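PDB 5M1Q: phage terminase large subunit from Thermus phage G20c, which drives viral DNA into empty capsids as an ATP-powered motor and cuts the genome as a nuclease at the start and end of packaging. Local coordinates for residues 5-10 / 130-135. Sequence-based numbering, arbitrary orientation.
Sequences SGLDML and LLMEKG. With ZN (zinc ion), chain E.
M132, in the last turn of helix 118-133, reaches the loop that precedes strand 11-18. Its long unbranched thioether can lie along the loop: CG, anti to the backbone N (chi1 -168°), rests 3.5 Å from G6 O, while SD lies 3.8 Å from L7 CA. The L7 side chain runs alongside in the same direction, CD2 to SD 4.1 Å, and L10 CB packs against CG of M132. L7 and L10 also pack on L149 of helix 143-150, which places M132 beside a small hydrophobic cluster. The backbone O of M132 meets M9 CB at 3.3 Å and also accepts the hydrogen bond of G135 N. E133 starts out away from the loop, but its bend at chi2 (-88°) brings the carboxylate back over G6, OE2 3.2 Å from G6 CA. S5 OG lies 3.2 Å from E133 OE1, at best a weak hydrogen bond, since its proton may go to another acceptor. The CA atoms of G6 and E133 are 4.0 Å apart, a spacing that suits a residue without a side chain. M9 CG runs against E133 O. G135 closes the helix in a Schellman motif, its positive phi easily tolerated by glycine, with CA 3.8 Å from M9 O. A buried apolar centre and a polar, exposed edge imply that van der Waals fit, more than hydrogen bonding, joins loop to helix end.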
loop_
_atom_site.group_PDB
_atom_site.type_symbol
_atom_site.label_atom_id
_atom_site.label_comp_id
_atom_site.label_asym_id
_atom_site.label_seq_id
_atom_site.Cartn_x
_atom_site.Cartn_y
_atom_site.Cartn_z
ATOM N N SER A 5 0.329 3.874 -18.368
ATOM C CA SER A 5 0.356 4.870 -19.432
ATOM C C SER A 5 -0.002 6.276 -18.883
ATOM O O SER A 5 0.290 7.287 -19.533
ATOM C CB SER A 5 -0.556 4.447 -20.581
ATOM O OG SER A 5 -1.896 4.424 -20.174
ATOM N N GLY A 6 -0.599 6.335 -17.685
ATOM C CA GLY A 6 -0.946 7.598 -17.037
ATOM C C GLY A 6 0.051 8.132 -16.017
ATOM O O GLY A 6 -0.320 9.008 -15.216
ATOM N N LEU A 7 1.302 7.670 -16.057
ATOM C CA LEU A 7 2.353 8.158 -15.150
ATOM C C LEU A 7 2.499 9.675 -15.050
ATOM O O LEU A 7 2.775 10.210 -13.964
ATOM C CB LEU A 7 3.715 7.570 -15.512
ATOM C CG LEU A 7 4.150 6.237 -14.923
ATOM C CD1 LEU A 7 5.530 5.912 -15.479
ATOM C CD2 LEU A 7 4.175 6.278 -13.402
ATOM N N ASP A 8 2.271 10.380 -16.160
ATOM C CA ASP A 8 2.382 11.848 -16.143
ATOM C C ASP A 8 1.292 12.533 -15.350
ATOM O O ASP A 8 1.413 13.717 -15.004
ATOM C CB ASP A 8 2.361 12.406 -17.572
ATOM C CG ASP A 8 3.587 12.060 -18.350
ATOM O OD1 ASP A 8 4.628 11.761 -17.740
ATOM O OD2 ASP A 8 3.516 12.098 -19.595
ATOM N N MET A 9 0.210 11.818 -15.083
ATOM C CA MET A 9 -0.908 12.349 -14.339
ATOM C C MET A 9 -0.835 12.029 -12.835
ATOM O O MET A 9 -1.679 12.500 -12.087
ATOM C CB MET A 9 -2.229 11.837 -14.924
ATOM C CG MET A 9 -2.529 12.257 -16.367
ATOM S SD MET A 9 -2.581 14.062 -16.614
ATOM C CE MET A 9 -4.132 14.492 -15.863
ATOM N N LEU A 10 0.152 11.242 -12.426
ATOM C CA LEU A 10 0.379 10.953 -11.012
ATOM C C LEU A 10 0.699 12.239 -10.276
ATOM O O LEU A 10 1.598 12.982 -10.679
ATOM C CB LEU A 10 1.542 9.962 -10.866
ATOM C CG LEU A 10 1.928 9.484 -9.481
ATOM C CD1 LEU A 10 0.769 8.683 -8.902
ATOM C CD2 LEU A 10 3.186 8.638 -9.553
ATOM N N LEU A 130 -5.857 2.830 -14.217
ATOM C CA LEU A 130 -6.981 3.598 -14.728
ATOM C C LEU A 130 -7.216 4.830 -13.859
ATOM O O LEU A 130 -7.415 5.952 -14.372
ATOM C CB LEU A 130 -8.243 2.736 -14.816
ATOM C CG LEU A 130 -9.486 3.451 -15.375
ATOM C CD1 LEU A 130 -9.162 4.116 -16.715
ATOM C CD2 LEU A 130 -10.629 2.469 -15.519
ATOM N N LEU A 131 -7.171 4.665 -12.541
ATOM C CA LEU A 131 -7.268 5.823 -11.669
ATOM C C LEU A 131 -6.136 6.807 -11.926
ATOM O O LEU A 131 -6.356 8.020 -11.850
ATOM C CB LEU A 131 -7.255 5.413 -10.189
ATOM C CG LEU A 131 -8.510 4.667 -9.742
ATOM C CD1 LEU A 131 -8.269 4.045 -8.368
ATOM C CD2 LEU A 131 -9.727 5.578 -9.683
ATOM N N MET A 132 -4.931 6.298 -12.181
ATOM C CA MET A 132 -3.794 7.157 -12.414
ATOM C C MET A 132 -3.975 7.983 -13.684
ATOM O O MET A 132 -3.722 9.201 -13.675
ATOM C CB MET A 132 -2.524 6.355 -12.461
ATOM C CG MET A 132 -1.268 7.195 -12.412
ATOM S SD MET A 132 0.178 6.193 -12.706
ATOM C CE MET A 132 0.088 5.004 -11.351
ATOM N N GLU A 133 -4.419 7.325 -14.756
ATOM C CA GLU A 133 -4.819 7.990 -16.020
ATOM C C GLU A 133 -5.770 9.159 -15.814
ATOM O O GLU A 133 -5.668 10.174 -16.516
ATOM C CB GLU A 133 -5.543 6.988 -16.929
ATOM C CG GLU A 133 -4.634 6.038 -17.656
ATOM C CD GLU A 133 -4.180 6.644 -18.956
ATOM O OE1 GLU A 133 -4.547 6.124 -20.028
ATOM O OE2 GLU A 133 -3.516 7.692 -18.882
ATOM N N LYS A 134 -6.691 9.012 -14.867
ATOM C CA LYS A 134 -7.705 10.027 -14.562
ATOM C C LYS A 134 -7.218 11.139 -13.640
ATOM O O LYS A 134 -8.004 12.032 -13.294
ATOM C CB LYS A 134 -8.942 9.386 -13.954
ATOM C CG LYS A 134 -9.704 8.551 -14.950
ATOM C CD LYS A 134 -10.739 7.670 -14.284
ATOM C CE LYS A 134 -11.428 6.853 -15.356
ATOM N NZ LYS A 134 -12.513 6.027 -14.783
ATOM N N GLY A 135 -5.958 11.083 -13.221
ATOM C CA GLY A 135 -5.405 12.079 -12.308
ATOM C C GLY A 135 -5.867 11.914 -10.876
ATOM O O GLY A 135 -5.840 12.877 -10.092
HETATM ZN ZN ZN E . 6.263 11.571 -18.828
HETATM O O HOH W 1 6.094 9.240 -19.305
#